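Local coordinates for protein KLLA0F20702p (Kluyveromyces lactis, PDB 5Y5A) that probably takes part in recruiting telomerase to chromosome ends as an Est1 protein, here its N-terminal helical part, through binding to Cdc13, at residues I41-L53 / D77-H90. Numbering follows the deposited sequence.
Sequences IHSKIMQMLLQSL and DAHRILDLTWKHVH
His42 and His90 share a hydrogen bond between their NE2 atoms, 3.1 Å apart and bent to 149°, and either ring could be the donor. The rings meet rim to rim with their planes steeply inclined, His42 NE2 lying at the edge of the His90 imidazole and in its plane. Two further contacts fix that imidazole: its ND1 is hydrogen-bonded to Tyr134 of helix 113-144, and Thr85 CG2 rests over one face, offset toward the rim. Next to this buried polar pair, Ile41 CG2 packs on Val89 CG2. Ile45 and Thr85 then reach toward each other tip to tip, with Ile45 CD1 3.5 Å from Thr85 OG1. Thr85 OG1 stands anti to its own carbonyl carbon (chi1 -65°), a position from which it can turn back along the helix and donate to Ile81 O at 2.6 Å. Replacing Thr85 with an alanine would probably leave the tip of Ile45 short of a partner, deprive Ile81 O of this extra bond and uncover part of one face of His90. Further along, Ile81 is a knob in the hole formed by Ile45, Met48, Leu49 and Ser52. Ile81 CG2 lies 3.6 Å from Leu49 CD2, while Ile81 CD1 abuts Met48 CB and comes within 3.2 Å of Ser52 OG, a hydroxyl that donates to Met48 O. Leu49 also crosses Leu82 at about a right angle, and Leu53 CD2 touches Ala78 CB at 3.5 Å, beside the closest backbone approach, Ser52 to Ala78. Helix 7-21 flanks the contact through Phe15 and Phe12. The axes of segments 41-53 and 78-90 run at 163°, 9.6 Å apart, an antiparallel helix pair with one knob-into-hole, Ile81, as expected of the TPR-like helical bundle of Est1 proteins.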
loop_
_atom_site.group_PDB
_atom_site.type_symbol
_atom_site.label_atom_id
_atom_site.label_comp_id
_atom_site.label_asym_id
_atom_site.label_seq_id
_atom_site.Cartn_x
_atom_site.Cartn_y
_atom_site.Cartn_z
ATOM N N ILE A 41 -25.839 -0.424 -24.080
ATOM C CA ILE A 41 -24.586 0.284 -23.857
ATOM C C ILE A 41 -23.440 -0.703 -23.647
ATOM O O ILE A 41 -22.345 -0.512 -24.174
ATOM C CB ILE A 41 -24.698 1.247 -22.651
ATOM C CG1 ILE A 41 -25.711 2.356 -22.967
ATOM C CG2 ILE A 41 -23.337 1.839 -22.291
ATOM C CD1 ILE A 41 -26.003 3.284 -21.817
ATOM N N HIS A 42 -23.701 -1.763 -22.888
ATOM C CA HIS A 42 -22.720 -2.827 -22.695
ATOM C C HIS A 42 -22.330 -3.463 -24.026
ATOM O O HIS A 42 -21.169 -3.805 -24.248
ATOM C CB HIS A 42 -23.263 -3.903 -21.749
ATOM C CG HIS A 42 -23.021 -3.617 -20.301
ATOM N ND1 HIS A 42 -23.175 -4.572 -19.319
ATOM C CD2 HIS A 42 -22.629 -2.486 -19.666
ATOM C CE1 HIS A 42 -22.891 -4.042 -18.142
ATOM N NE2 HIS A 42 -22.557 -2.777 -18.326
ATOM N N SER A 43 -23.312 -3.615 -24.907
ATOM C CA SER A 43 -23.088 -4.239 -26.205
ATOM C C SER A 43 -22.158 -3.403 -27.076
ATOM O O SER A 43 -21.331 -3.944 -27.807
ATOM C CB SER A 43 -24.416 -4.464 -26.929
ATOM O OG SER A 43 -24.192 -4.864 -28.269
ATOM N N LYS A 44 -22.298 -2.084 -26.997
ATOM C CA LYS A 44 -21.450 -1.183 -27.766
ATOM C C LYS A 44 -20.037 -1.165 -27.211
ATOM O O LYS A 44 -19.065 -1.152 -27.962
ATOM C CB LYS A 44 -22.020 0.233 -27.767
ATOM C CG LYS A 44 -23.285 0.395 -28.576
ATOM C CD LYS A 44 -23.678 1.858 -28.691
ATOM C CE LYS A 44 -24.876 2.031 -29.608
ATOM N NZ LYS A 44 -25.231 3.463 -29.786
ATOM N N ILE A 45 -19.935 -1.162 -25.887
ATOM C CA ILE A 45 -18.647 -1.093 -25.220
ATOM C C ILE A 45 -17.840 -2.361 -25.483
ATOM O O ILE A 45 -16.656 -2.291 -25.823
ATOM C CB ILE A 45 -18.818 -0.876 -23.707
ATOM C CG1 ILE A 45 -19.444 0.494 -23.440
ATOM C CG2 ILE A 45 -17.481 -1.009 -22.983
ATOM C CD1 ILE A 45 -19.627 0.803 -21.965
ATOM N N MET A 46 -18.495 -3.514 -25.339
ATOM C CA MET A 46 -17.864 -4.803 -25.611
ATOM C C MET A 46 -17.301 -4.816 -27.021
ATOM O O MET A 46 -16.275 -5.438 -27.293
ATOM C CB MET A 46 -18.862 -5.952 -25.424
ATOM C CG MET A 46 -19.071 -6.371 -23.969
ATOM S SD MET A 46 -20.417 -7.559 -23.722
ATOM C CE MET A 46 -20.393 -7.758 -21.939
ATOM N N GLN A 47 -17.977 -4.105 -27.914
ATOM C CA GLN A 47 -17.550 -4.001 -29.299
ATOM C C GLN A 47 -16.347 -3.078 -29.475
ATOM O O GLN A 47 -15.492 -3.330 -30.320
ATOM C CB GLN A 47 -18.701 -3.511 -30.156
ATOM C CG GLN A 47 -18.417 -3.529 -31.626
ATOM C CD GLN A 47 -19.682 -3.373 -32.402
ATOM O OE1 GLN A 47 -20.764 -3.449 -31.833
ATOM N NE2 GLN A 47 -19.566 -3.152 -33.702
ATOM N N MET A 48 -16.293 -2.004 -28.692
ATOM C CA MET A 48 -15.127 -1.130 -28.703
ATOM C C MET A 48 -13.916 -1.911 -28.238
ATOM O O MET A 48 -12.836 -1.819 -28.827
ATOM C CB MET A 48 -15.339 0.086 -27.807
ATOM C CG MET A 48 -16.489 0.976 -28.234
ATOM S SD MET A 48 -16.791 2.235 -26.985
ATOM C CE MET A 48 -18.267 3.013 -27.625
ATOM N N LEU A 49 -14.120 -2.694 -27.183
ATOM C CA LEU A 49 -13.056 -3.471 -26.559
ATOM C C LEU A 49 -12.551 -4.579 -27.476
ATOM O O LEU A 49 -11.372 -4.922 -27.446
ATOM C CB LEU A 49 -13.541 -4.056 -25.232
ATOM C CG LEU A 49 -13.704 -3.035 -24.103
ATOM C CD1 LEU A 49 -14.477 -3.623 -22.927
ATOM C CD2 LEU A 49 -12.338 -2.529 -23.648
ATOM N N LEU A 50 -13.446 -5.133 -28.285
ATOM C CA LEU A 50 -13.059 -6.121 -29.281
ATOM C C LEU A 50 -12.153 -5.487 -30.323
ATOM O O LEU A 50 -11.065 -5.995 -30.596
ATOM C CB LEU A 50 -14.286 -6.727 -29.959
ATOM C CG LEU A 50 -14.950 -7.931 -29.296
ATOM C CD1 LEU A 50 -16.135 -8.378 -30.128
ATOM C CD2 LEU A 50 -13.956 -9.066 -29.133
ATOM N N GLN A 51 -12.608 -4.374 -30.899
ATOM C CA GLN A 51 -11.822 -3.619 -31.871
ATOM C C GLN A 51 -10.482 -3.195 -31.284
ATOM O O GLN A 51 -9.510 -3.010 -32.012
ATOM C CB GLN A 51 -12.596 -2.387 -32.350
ATOM C CG GLN A 51 -13.709 -2.696 -33.353
ATOM C CD GLN A 51 -14.817 -1.648 -33.364
ATOM O OE1 GLN A 51 -15.069 -0.983 -32.359
ATOM N NE2 GLN A 51 -15.485 -1.502 -34.503
ATOM N N SER A 52 -10.432 -3.056 -29.962
ATOM C CA SER A 52 -9.221 -2.619 -29.276
ATOM C C SER A 52 -8.235 -3.744 -28.988
ATOM O O SER A 52 -7.072 -3.480 -28.707
ATOM C CB SER A 52 -9.577 -1.935 -27.952
ATOM O OG SER A 52 -10.196 -0.685 -28.172
ATOM N N LEU A 53 -8.686 -4.992 -29.046
ATOM C CA LEU A 53 -7.872 -6.080 -28.512
ATOM C C LEU A 53 -7.706 -7.285 -29.441
ATOM O O LEU A 53 -7.087 -8.276 -29.053
ATOM C CB LEU A 53 -8.457 -6.544 -27.175
ATOM C CG LEU A 53 -8.530 -5.478 -26.079
ATOM C CD1 LEU A 53 -9.257 -5.995 -24.850
ATOM C CD2 LEU A 53 -7.134 -5.001 -25.712
ATOM N N ASP A 77 -6.413 1.890 -26.419
ATOM C CA ASP A 77 -7.783 2.283 -26.174
ATOM C C ASP A 77 -8.397 1.474 -25.039
ATOM O O ASP A 77 -9.265 1.970 -24.328
ATOM C CB ASP A 77 -8.612 2.125 -27.447
ATOM C CG ASP A 77 -8.112 3.002 -28.578
ATOM O OD1 ASP A 77 -7.555 4.082 -28.286
ATOM O OD2 ASP A 77 -8.273 2.613 -29.755
ATOM N N ALA A 78 -7.921 0.243 -24.859
ATOM C CA ALA A 78 -8.585 -0.730 -23.988
ATOM C C ALA A 78 -8.817 -0.236 -22.561
ATOM O O ALA A 78 -9.960 -0.161 -22.107
ATOM C CB ALA A 78 -7.799 -2.013 -23.959
ATOM N N HIS A 79 -7.745 0.099 -21.853
ATOM C CA HIS A 79 -7.878 0.510 -20.460
ATOM C C HIS A 79 -8.561 1.873 -20.353
ATOM O O HIS A 79 -9.124 2.214 -19.315
ATOM C CB HIS A 79 -6.509 0.536 -19.769
ATOM C CG HIS A 79 -5.711 1.772 -20.048
ATOM N ND1 HIS A 79 -5.671 2.842 -19.179
ATOM C CD2 HIS A 79 -4.921 2.107 -21.094
ATOM C CE1 HIS A 79 -4.892 3.783 -19.679
ATOM N NE2 HIS A 79 -4.424 3.363 -20.841
ATOM N N ARG A 80 -8.513 2.646 -21.433
ATOM C CA ARG A 80 -9.195 3.932 -21.479
ATOM C C ARG A 80 -10.698 3.720 -21.643
ATOM O O ARG A 80 -11.513 4.419 -21.040
ATOM C CB ARG A 80 -8.642 4.794 -22.616
ATOM C CG ARG A 80 -7.202 5.239 -22.404
ATOM C CD ARG A 80 -6.655 6.020 -23.595
ATOM N NE ARG A 80 -5.371 6.651 -23.285
ATOM C CZ ARG A 80 -4.602 7.273 -24.175
ATOM N NH1 ARG A 80 -4.976 7.348 -25.447
ATOM N NH2 ARG A 80 -3.453 7.817 -23.793
ATOM N N ILE A 81 -11.055 2.740 -22.463
ATOM C CA ILE A 81 -12.454 2.391 -22.665
ATOM C C ILE A 81 -13.076 1.947 -21.345
ATOM O O ILE A 81 -14.215 2.297 -21.038
ATOM C CB ILE A 81 -12.603 1.283 -23.722
ATOM C CG1 ILE A 81 -12.276 1.838 -25.108
ATOM C CG2 ILE A 81 -14.005 0.707 -23.708
ATOM C CD1 ILE A 81 -12.160 0.782 -26.169
ATOM N N LEU A 82 -12.309 1.206 -20.553
ATOM C CA LEU A 82 -12.796 0.703 -19.276
ATOM C C LEU A 82 -12.912 1.810 -18.226
ATOM O O LEU A 82 -13.779 1.754 -17.355
ATOM C CB LEU A 82 -11.881 -0.412 -18.767
ATOM C CG LEU A 82 -11.815 -1.654 -19.657
ATOM C CD1 LEU A 82 -10.679 -2.569 -19.236
ATOM C CD2 LEU A 82 -13.145 -2.402 -19.626
ATOM N N ASP A 83 -12.028 2.804 -18.301
ATOM C CA ASP A 83 -12.067 3.930 -17.366
ATOM C C ASP A 83 -13.274 4.823 -17.661
ATOM O O ASP A 83 -13.973 5.254 -16.749
ATOM C CB ASP A 83 -10.768 4.740 -17.426
ATOM C CG ASP A 83 -9.613 4.065 -16.692
ATOM O OD1 ASP A 83 -9.863 3.270 -15.761
ATOM O OD2 ASP A 83 -8.446 4.335 -17.038
ATOM N N LEU A 84 -13.530 5.089 -18.937
ATOM C CA LEU A 84 -14.724 5.833 -19.319
ATOM C C LEU A 84 -15.995 5.046 -18.991
ATOM O O LEU A 84 -17.070 5.625 -18.788
ATOM C CB LEU A 84 -14.692 6.173 -20.809
ATOM C CG LEU A 84 -13.686 7.235 -21.253
ATOM C CD1 LEU A 84 -13.719 7.387 -22.760
ATOM C CD2 LEU A 84 -13.973 8.565 -20.576
ATOM N N THR A 85 -15.865 3.723 -18.952
ATOM C CA THR A 85 -16.990 2.856 -18.636
ATOM C C THR A 85 -17.367 2.978 -17.165
ATOM O O THR A 85 -18.541 3.130 -16.817
ATOM C CB THR A 85 -16.677 1.392 -18.964
ATOM O OG1 THR A 85 -16.499 1.249 -20.381
ATOM C CG2 THR A 85 -17.816 0.501 -18.502
ATOM N N TRP A 86 -16.361 2.913 -16.304
ATOM C CA TRP A 86 -16.576 3.091 -14.879
ATOM C C TRP A 86 -17.151 4.465 -14.584
ATOM O O TRP A 86 -18.188 4.586 -13.939
ATOM C CB TRP A 86 -15.274 2.903 -14.106
ATOM C CG TRP A 86 -15.444 3.199 -12.661
ATOM C CD1 TRP A 86 -14.962 4.278 -11.981
ATOM C CD2 TRP A 86 -16.179 2.414 -11.712
ATOM N NE1 TRP A 86 -15.343 4.208 -10.661
ATOM C CE2 TRP A 86 -16.087 3.077 -10.471
ATOM C CE3 TRP A 86 -16.898 1.218 -11.792
ATOM C CZ2 TRP A 86 -16.690 2.575 -9.319
ATOM C CZ3 TRP A 86 -17.495 0.726 -10.646
ATOM C CH2 TRP A 86 -17.388 1.403 -9.427
ATOM N N LYS A 87 -16.475 5.493 -15.088
ATOM C CA LYS A 87 -16.815 6.883 -14.796
ATOM C C LYS A 87 -18.201 7.300 -15.276
ATOM O O LYS A 87 -18.932 7.970 -14.551
ATOM C CB LYS A 87 -15.770 7.810 -15.417
ATOM C CG LYS A 87 -15.957 9.276 -15.084
ATOM C CD LYS A 87 -14.897 10.109 -15.776
ATOM C CE LYS A 87 -15.101 11.590 -15.532
ATOM N NZ LYS A 87 -14.113 12.409 -16.290
ATOM N N HIS A 88 -18.558 6.905 -16.494
ATOM C CA HIS A 88 -19.757 7.432 -17.134
ATOM C C HIS A 88 -20.948 6.479 -17.107
ATOM O O HIS A 88 -22.096 6.906 -17.245
ATOM C CB HIS A 88 -19.444 7.811 -18.579
ATOM C CG HIS A 88 -18.441 8.913 -18.703
ATOM N ND1 HIS A 88 -18.749 10.231 -18.444
ATOM C CD2 HIS A 88 -17.135 8.894 -19.053
ATOM C CE1 HIS A 88 -17.675 10.977 -18.632
ATOM N NE2 HIS A 88 -16.682 10.190 -19.001
ATOM N N VAL A 89 -20.680 5.191 -16.933
ATOM C CA VAL A 89 -21.747 4.201 -16.967
ATOM C C VAL A 89 -21.978 3.555 -15.606
ATOM O O VAL A 89 -23.089 3.574 -15.084
ATOM C CB VAL A 89 -21.453 3.093 -17.990
ATOM C CG1 VAL A 89 -22.593 2.096 -18.026
ATOM C CG2 VAL A 89 -21.211 3.693 -19.363
ATOM N N HIS A 90 -20.952 2.931 -15.064
ATOM C CA HIS A 90 -21.080 2.218 -13.818
ATOM C C HIS A 90 -21.084 3.045 -12.567
ATOM O O HIS A 90 -21.950 2.883 -11.740
ATOM C CB HIS A 90 -20.005 1.165 -13.711
ATOM C CG HIS A 90 -20.140 0.077 -14.712
ATOM N ND1 HIS A 90 -19.157 -0.854 -14.933
ATOM C CD2 HIS A 90 -21.143 -0.228 -15.561
ATOM C CE1 HIS A 90 -19.549 -1.690 -15.872
ATOM N NE2 HIS A 90 -20.751 -1.330 -16.271
#